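Local structure of SusD-like carbohydrate binding protein BF1063 (Bacteroides fragilis NCTC 9343, 3I4G) at residues A[384-396]-A[409-421]. The protein probably binds carbohydrates at the bacterial outer membrane, as SusD-like proteins do in glycan uptake. Sequence-based numbering, arbitrary orientation.
Sequences VIRYAEVLLGYLE and ILDETINAVRGRA
Leu410, whose CD2 meets Leu395 CD2 across the interface, offers its backbone O to two donors: Thr413 N at 3.2 Å and Asn415 N at 3.0 Å arrive from opposite faces of the carbonyl plane. This double grip spans the break between helices 407-412 and 414-418, where Thr413 is pressed against helix 387-396, its CA 4.8 Å from Leu391 CA. With OG1 set between the backbone N and carbonyl carbon (chi1 58°), the threonine hydroxyl donates to Ile409 O at 2.8 Å and lies against Leu395 CD2. The same rotation leaves Thr413 CG2 at the edge of the Tyr394 ring, 3.6 Å from Tyr394 CD2, and beside Leu391 O. Helices 387-396 and 414-418 run roughly antiparallel at 151°, a hairpin consistent with the TPR-like helical scaffold of SusD proteins. Along it, Leu391 places CD2 3.6 Å from Glu412 O while CD1 reaches Ala416 CB and Val417 CG2. The Leu392 side chain crosses that of Ile414 at about a right angle, with CD2 against Ile414 CA and CB, and Leu395 CD2 lies 3.8 Å from Ile414 CB. At the strand-to-helix end, Arg386 NH1 and Arg420 NH2 come within 3.6 Å, their guanidinium planes 59° apart. Glu250 salt-bridges Arg386 NH1 and Arg420 NH1, and Glu447 of helix 433-447 Arg386 NH1 and Arg420 NH2, probably offsetting the buried charge; Arg386 NH2 pairs with Glu451.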
ATOM      1  N   VAL A 384      -3.318  -1.722  -6.628  1.00  8.00           N
ATOM      2  CA  VAL A 384      -2.425  -2.608  -5.903  1.00  8.02           C
ATOM      3  C   VAL A 384      -1.075  -2.659  -6.612  1.00  7.73           C
ATOM      4  O   VAL A 384      -0.020  -2.611  -5.981  1.00  9.29           O
ATOM      5  CB  VAL A 384      -3.059  -3.999  -5.774  1.00  8.62           C
ATOM      6  CG1 VAL A 384      -2.108  -4.922  -5.060  1.00  8.93           C
ATOM      7  CG2 VAL A 384      -4.372  -3.923  -4.992  1.00 10.04           C
ATOM      8  N   ILE A 385      -1.078  -2.764  -7.937  1.00  8.64           N
ATOM      9  CA  ILE A 385       0.127  -2.742  -8.753  1.00  7.46           C
ATOM     10  C   ILE A 385      -0.057  -1.719  -9.861  1.00  7.75           C
ATOM     11  O   ILE A 385      -0.960  -1.836 -10.695  1.00  8.88           O
ATOM     12  CB  ILE A 385       0.440  -4.101  -9.419  1.00  8.38           C
ATOM     13  CG1 ILE A 385       0.609  -5.230  -8.388  1.00  7.94           C
ATOM     14  CG2 ILE A 385       1.677  -4.006 -10.337  1.00  9.66           C
ATOM     15  CD1 ILE A 385       1.808  -5.116  -7.426  1.00 11.70           C
ATOM     16  N   ARG A 386       0.804  -0.714  -9.856  1.00  7.30           N
ATOM     17  CA  ARG A 386       0.869   0.314 -10.897  1.00  7.16           C
ATOM     18  C   ARG A 386       2.132   0.132 -11.727  1.00  7.25           C
ATOM     19  O   ARG A 386       3.201  -0.243 -11.228  1.00  7.79           O
ATOM     20  CB  ARG A 386       0.834   1.731 -10.292  1.00  7.64           C
ATOM     21  CG  ARG A 386      -0.398   2.018  -9.521  1.00  8.22           C
ATOM     22  CD  ARG A 386      -0.661   3.489  -9.260  1.00  8.66           C
ATOM     23  NE  ARG A 386       0.242   4.199  -8.353  1.00  8.53           N
ATOM     24  CZ  ARG A 386       1.191   5.075  -8.711  1.00  9.12           C
ATOM     25  NH1 ARG A 386       1.584   5.254  -9.980  1.00  8.55           N
ATOM     26  NH2 ARG A 386       1.810   5.754  -7.764  1.00  9.21           N
ATOM     27  N   TYR A 387       2.012   0.487 -13.007  1.00  8.13           N
ATOM     28  CA  TYR A 387       3.193   0.403 -13.889  1.00  8.31           C
ATOM     29  C   TYR A 387       4.348   1.284 -13.375  1.00  8.33           C
ATOM     30  O   TYR A 387       5.495   0.963 -13.579  1.00  8.93           O
ATOM     31  CB  TYR A 387       2.826   0.759 -15.326  1.00  8.26           C
ATOM     32  CG  TYR A 387       3.860   0.424 -16.391  1.00  9.14           C
ATOM     33  CD1 TYR A 387       4.345  -0.855 -16.526  1.00  8.38           C
ATOM     34  CD2 TYR A 387       4.303   1.399 -17.279  1.00  8.32           C
ATOM     35  CE1 TYR A 387       5.240  -1.165 -17.526  1.00  9.58           C
ATOM     36  CE2 TYR A 387       5.198   1.095 -18.269  1.00  8.72           C
ATOM     37  CZ  TYR A 387       5.652  -0.176 -18.383  1.00  9.52           C
ATOM     38  OH  TYR A 387       6.533  -0.507 -19.413  1.00 10.16           O
ATOM     39  N   ALA A 388       4.064   2.410 -12.702  1.00  8.35           N
ATOM     40  CA  ALA A 388       5.172   3.175 -12.156  1.00  8.32           C
ATOM     41  C   ALA A 388       5.997   2.364 -11.170  1.00  8.26           C
ATOM     42  O   ALA A 388       7.220   2.511 -11.120  1.00  9.04           O
ATOM     43  CB  ALA A 388       4.673   4.395 -11.455  1.00  9.09           C
ATOM     44  N   GLU A 389       5.363   1.499 -10.374  1.00  8.79           N
ATOM     45  CA  GLU A 389       6.126   0.654  -9.458  1.00  7.73           C
ATOM     46  C   GLU A 389       6.951  -0.357 -10.257  1.00  9.48           C
ATOM     47  O   GLU A 389       8.082  -0.684  -9.889  1.00  9.90           O
ATOM     48  CB  GLU A 389       5.214  -0.087  -8.484  1.00  8.52           C
ATOM     49  CG  GLU A 389       6.051  -0.965  -7.539  1.00  8.47           C
ATOM     50  CD  GLU A 389       5.268  -1.896  -6.643  1.00 10.30           C
ATOM     51  OE1 GLU A 389       4.054  -1.694  -6.462  1.00 10.50           O
ATOM     52  OE2 GLU A 389       5.893  -2.854  -6.105  1.00 11.74           O
ATOM     53  N   VAL A 390       6.395  -0.903 -11.332  1.00  8.58           N
ATOM     54  CA  VAL A 390       7.137  -1.826 -12.181  1.00  7.74           C
ATOM     55  C   VAL A 390       8.406  -1.188 -12.735  1.00  8.19           C
ATOM     56  O   VAL A 390       9.473  -1.810 -12.707  1.00  8.41           O
ATOM     57  CB  VAL A 390       6.232  -2.335 -13.343  1.00  8.86           C
ATOM     58  CG1 VAL A 390       7.012  -3.141 -14.372  1.00  9.61           C
ATOM     59  CG2 VAL A 390       5.054  -3.156 -12.779  1.00 10.68           C
ATOM     60  N   LEU A 391       8.289   0.039 -13.239  1.00  8.73           N
ATOM     61  CA  LEU A 391       9.451   0.734 -13.796  1.00  7.88           C
ATOM     62  C   LEU A 391      10.489   1.022 -12.733  1.00  8.23           C
ATOM     63  O   LEU A 391      11.686   0.783 -12.935  1.00  8.42           O
ATOM     64  CB  LEU A 391       9.027   2.039 -14.473  1.00  7.30           C
ATOM     65  CG  LEU A 391       8.116   1.930 -15.675  1.00  7.74           C
ATOM     66  CD1 LEU A 391       7.779   3.322 -16.241  1.00  9.46           C
ATOM     67  CD2 LEU A 391       8.748   1.058 -16.771  1.00  9.41           C
ATOM     68  N   LEU A 392      10.060   1.485 -11.556  1.00  8.50           N
ATOM     69  CA  LEU A 392      11.022   1.754 -10.480  1.00  8.83           C
ATOM     70  C   LEU A 392      11.583   0.460  -9.901  1.00  8.63           C
ATOM     71  O   LEU A 392      12.725   0.422  -9.466  1.00  9.02           O
ATOM     72  CB  LEU A 392      10.398   2.621  -9.397  1.00  9.96           C
ATOM     73  CG  LEU A 392       9.938   4.006  -9.823  1.00  9.95           C
ATOM     74  CD1 LEU A 392       9.158   4.715  -8.719  1.00 10.94           C
ATOM     75  CD2 LEU A 392      11.123   4.847 -10.295  1.00 10.38           C
ATOM     76  N   GLY A 393      10.781  -0.585  -9.887  1.00  8.82           N
ATOM     77  CA  GLY A 393      11.255  -1.871  -9.414  1.00  9.94           C
ATOM     78  C   GLY A 393      12.325  -2.452 -10.313  1.00  8.90           C
ATOM     79  O   GLY A 393      13.320  -3.025  -9.841  1.00  9.02           O
ATOM     80  N   TYR A 394      12.115  -2.373 -11.626  1.00  9.07           N
ATOM     81  CA  TYR A 394      13.115  -2.801 -12.597  1.00  8.32           C
ATOM     82  C   TYR A 394      14.440  -2.089 -12.344  1.00  8.41           C
ATOM     83  O   TYR A 394      15.475  -2.716 -12.246  1.00  9.45           O
ATOM     84  CB  TYR A 394      12.600  -2.529 -14.007  1.00  8.64           C
ATOM     85  CG  TYR A 394      13.587  -2.825 -15.115  1.00  8.82           C
ATOM     86  CD1 TYR A 394      14.177  -4.073 -15.253  1.00  8.84           C
ATOM     87  CD2 TYR A 394      13.917  -1.862 -16.059  1.00 10.36           C
ATOM     88  CE1 TYR A 394      15.068  -4.323 -16.256  1.00 10.89           C
ATOM     89  CE2 TYR A 394      14.768  -2.138 -17.108  1.00  9.61           C
ATOM     90  CZ  TYR A 394      15.357  -3.359 -17.182  1.00  9.38           C
ATOM     91  OH  TYR A 394      16.218  -3.606 -18.230  1.00 14.35           O
ATOM     92  N   LEU A 395      14.392  -0.758 -12.215  1.00  8.92           N
ATOM     93  CA  LEU A 395      15.599   0.026 -11.999  1.00  8.10           C
ATOM     94  C   LEU A 395      16.248  -0.355 -10.662  1.00  8.35           C
ATOM     95  O   LEU A 395      17.471  -0.522 -10.608  1.00  8.74           O
ATOM     96  CB  LEU A 395      15.279   1.514 -12.065  1.00  8.09           C
ATOM     97  CG  LEU A 395      16.485   2.453 -11.917  1.00  8.96           C
ATOM     98  CD1 LEU A 395      17.576   2.167 -12.960  1.00 10.76           C
ATOM     99  CD2 LEU A 395      16.011   3.903 -12.005  1.00 11.08           C
ATOM    100  N   GLU A 396      15.481  -0.478  -9.587  1.00  9.16           N
ATOM    101  CA  GLU A 396      16.043  -0.881  -8.299  1.00  8.36           C
ATOM    102  C   GLU A 396      16.765  -2.209  -8.440  1.00  8.87           C
ATOM    103  O   GLU A 396      17.875  -2.378  -7.938  1.00 10.33           O
ATOM    104  CB  GLU A 396      14.959  -0.966  -7.220  1.00  8.28           C
ATOM    105  CG  GLU A 396      15.459  -1.475  -5.878  1.00  9.94           C
ATOM    106  CD  GLU A 396      14.427  -1.569  -4.787  1.00  9.75           C
ATOM    107  OE1 GLU A 396      13.273  -1.133  -4.944  1.00 10.28           O
ATOM    108  OE2 GLU A 396      14.839  -2.092  -3.730  1.00  9.85           O
ATOM    109  N   ILE A 409      18.237   3.682 -20.011  1.00 10.53           N
ATOM    110  CA  ILE A 409      17.515   2.947 -18.951  1.00 11.28           C
ATOM    111  C   ILE A 409      16.837   3.920 -17.993  1.00  9.92           C
ATOM    112  O   ILE A 409      15.694   3.712 -17.608  1.00 10.15           O
ATOM    113  CB  ILE A 409      18.453   1.988 -18.203  1.00  8.93           C
ATOM    114  CG1 ILE A 409      18.831   0.837 -19.119  1.00 13.24           C
ATOM    115  CG2 ILE A 409      17.812   1.437 -16.908  1.00 11.66           C
ATOM    116  CD1 ILE A 409      20.014  -0.014 -18.610  1.00 16.35           C
ATOM    117  N   LEU A 410      17.530   4.989 -17.612  1.00  8.74           N
ATOM    118  CA  LEU A 410      16.913   5.990 -16.749  1.00  6.87           C
ATOM    119  C   LEU A 410      15.693   6.583 -17.442  1.00  8.35           C
ATOM    120  O   LEU A 410      14.656   6.781 -16.821  1.00  9.02           O
ATOM    121  CB  LEU A 410      17.907   7.099 -16.374  1.00  8.63           C
ATOM    122  CG  LEU A 410      19.121   6.710 -15.547  1.00  9.45           C
ATOM    123  CD1 LEU A 410      20.091   7.873 -15.431  1.00 11.24           C
ATOM    124  CD2 LEU A 410      18.704   6.218 -14.141  1.00 12.95           C
ATOM    125  N   ASP A 411      15.810   6.890 -18.728  1.00 10.38           N
ATOM    126  CA  ASP A 411      14.715   7.516 -19.459  1.00  9.83           C
ATOM    127  C   ASP A 411      13.486   6.623 -19.580  1.00 11.91           C
ATOM    128  O   ASP A 411      12.365   7.124 -19.545  1.00 11.60           O
ATOM    129  CB  ASP A 411      15.207   7.983 -20.829  1.00 11.24           C
ATOM    130  CG  ASP A 411      16.139   9.168 -20.722  1.00 10.93           C
ATOM    131  OD1 ASP A 411      16.228   9.787 -19.612  1.00 12.29           O
ATOM    132  OD2 ASP A 411      16.774   9.500 -21.750  1.00 12.82           O
ATOM    133  N   GLU A 412      13.685   5.312 -19.656  1.00 10.90           N
ATOM    134  CA  GLU A 412      12.548   4.388 -19.765  1.00 12.19           C
ATOM    135  C   GLU A 412      11.933   4.057 -18.392  1.00 12.15           C
ATOM    136  O   GLU A 412      10.866   3.461 -18.327  1.00 13.31           O
ATOM    137  CB  GLU A 412      12.936   3.100 -20.518  1.00 13.74           C
ATOM    138  CG  GLU A 412      13.793   2.173 -19.762  1.00 17.61           C
ATOM    139  CD  GLU A 412      14.169   0.878 -20.531  1.00 17.03           C
ATOM    140  OE1 GLU A 412      13.449   0.493 -21.475  1.00 25.96           O
ATOM    141  OE2 GLU A 412      15.184   0.265 -20.141  1.00 28.95           O
ATOM    142  N   THR A 413      12.608   4.396 -17.301  1.00  9.39           N
ATOM    143  CA  THR A 413      12.155   4.017 -15.974  1.00  9.27           C
ATOM    144  C   THR A 413      11.843   5.239 -15.120  1.00  8.59           C
ATOM    145  O   THR A 413      10.745   5.781 -15.173  1.00  9.60           O
ATOM    146  CB  THR A 413      13.169   3.077 -15.259  1.00 10.14           C
ATOM    147  OG1 THR A 413      14.472   3.695 -15.143  1.00  9.49           O
ATOM    148  CG2 THR A 413      13.315   1.734 -15.991  1.00 10.35           C
ATOM    149  N   ILE A 414      12.801   5.676 -14.322  1.00  9.15           N
ATOM    150  CA  ILE A 414      12.586   6.779 -13.404  1.00  9.42           C
ATOM    151  C   ILE A 414      12.144   8.072 -14.095  1.00  9.50           C
ATOM    152  O   ILE A 414      11.284   8.790 -13.568  1.00  9.53           O
ATOM    153  CB  ILE A 414      13.846   7.003 -12.530  1.00  8.16           C
ATOM    154  CG1 ILE A 414      13.569   8.031 -11.443  1.00  9.88           C
ATOM    155  CG2 ILE A 414      15.071   7.378 -13.385  1.00  8.82           C
ATOM    156  CD1 ILE A 414      14.540   7.882 -10.235  1.00 12.94           C
ATOM    157  N   ASN A 415      12.689   8.352 -15.270  1.00  9.88           N
ATOM    158  CA  ASN A 415      12.320   9.591 -15.962  1.00  8.57           C
ATOM    159  C   ASN A 415      10.961   9.485 -16.669  1.00  9.53           C
ATOM    160  O   ASN A 415      10.323  10.500 -16.952  1.00 10.98           O
ATOM    161  CB  ASN A 415      13.435  10.037 -16.890  1.00  9.63           C
ATOM    162  CG  ASN A 415      14.661  10.379 -16.140  1.00  9.88           C
ATOM    163  OD1 ASN A 415      14.576  10.717 -14.969  1.00 10.55           O
ATOM    164  ND2 ASN A 415      15.806  10.298 -16.797  1.00 10.11           N
ATOM    165  N   ALA A 416      10.500   8.272 -16.946  1.00  9.71           N
ATOM    166  CA  ALA A 416       9.139   8.097 -17.461  1.00  9.27           C
ATOM    167  C   ALA A 416       8.136   8.372 -16.337  1.00  9.38           C
ATOM    168  O   ALA A 416       7.065   8.954 -16.582  1.00 11.47           O
ATOM    169  CB  ALA A 416       8.965   6.693 -18.034  1.00 11.38           C
ATOM    170  N   VAL A 417       8.487   7.997 -15.111  1.00  8.63           N
ATOM    171  CA  VAL A 417       7.653   8.278 -13.942  1.00  8.36           C
ATOM    172  C   VAL A 417       7.688   9.761 -13.631  1.00  9.60           C
ATOM    173  O   VAL A 417       6.639  10.410 -13.528  1.00 10.21           O
ATOM    174  CB  VAL A 417       8.125   7.470 -12.736  1.00  8.53           C
ATOM    175  CG1 VAL A 417       7.380   7.839 -11.475  1.00 10.28           C
ATOM    176  CG2 VAL A 417       7.931   5.978 -13.039  1.00 10.80           C
ATOM    177  N   ARG A 418       8.870  10.345 -13.604  1.00  9.06           N
ATOM    178  CA  ARG A 418       8.971  11.786 -13.331  1.00  9.63           C
ATOM    179  C   ARG A 418       8.412  12.663 -14.458  1.00 10.32           C
ATOM    180  O   ARG A 418       7.933  13.782 -14.230  1.00 10.52           O
ATOM    181  CB  ARG A 418      10.417  12.178 -13.065  1.00 10.02           C
ATOM    182  CG  ARG A 418      10.935  11.636 -11.742  1.00 11.01           C
ATOM    183  CD  ARG A 418      12.406  11.856 -11.532  1.00 10.93           C
ATOM    184  NE  ARG A 418      12.778  13.257 -11.402  1.00  9.96           N
ATOM    185  CZ  ARG A 418      12.710  13.969 -10.274  1.00 10.29           C
ATOM    186  NH1 ARG A 418      12.189  13.461  -9.156  1.00 12.30           N
ATOM    187  NH2 ARG A 418      13.107  15.231 -10.299  1.00 13.02           N
ATOM    188  N   GLY A 419       8.505  12.156 -15.676  1.00 10.75           N
ATOM    189  CA  GLY A 419       8.088  12.864 -16.879  1.00  8.72           C
ATOM    190  C   GLY A 419       6.619  12.811 -17.196  1.00 11.19           C
ATOM    191  O   GLY A 419       6.181  13.412 -18.158  1.00 10.51           O
ATOM    192  N   ARG A 420       5.846  12.104 -16.375  1.00 10.22           N
ATOM    193  CA  ARG A 420       4.416  12.070 -16.488  1.00  9.83           C
ATOM    194  C   ARG A 420       3.922  13.496 -16.702  1.00  8.98           C
ATOM    195  O   ARG A 420       4.344  14.394 -15.969  1.00  8.34           O
ATOM    196  CB  ARG A 420       3.851  11.470 -15.171  1.00 11.70           C
ATOM    197  CG  ARG A 420       2.391  11.252 -15.165  1.00 12.38           C
ATOM    198  CD  ARG A 420       1.861  11.044 -13.772  1.00  9.86           C
ATOM    199  NE  ARG A 420       2.426   9.891 -13.079  1.00  9.26           N
ATOM    200  CZ  ARG A 420       1.967   8.652 -13.201  1.00  8.06           C
ATOM    201  NH1 ARG A 420       1.013   8.343 -14.055  1.00  9.67           N
ATOM    202  NH2 ARG A 420       2.523   7.679 -12.488  1.00  8.80           N
ATOM    203  N   ALA A 421       3.028  13.758 -17.646  1.00  9.37           N
ATOM    204  CA  ALA A 421       2.667  15.157 -17.969  1.00  9.02           C
ATOM    205  C   ALA A 421       2.187  16.006 -16.805  1.00  9.51           C
ATOM    206  O   ALA A 421       2.489  17.203 -16.723  1.00 10.39           O
ATOM    207  CB  ALA A 421       1.609  15.170 -19.074  1.00 10.65           C
TER
HETATM  208  O   HOH W   1      16.062  -1.990 -20.404  1.00 24.38           O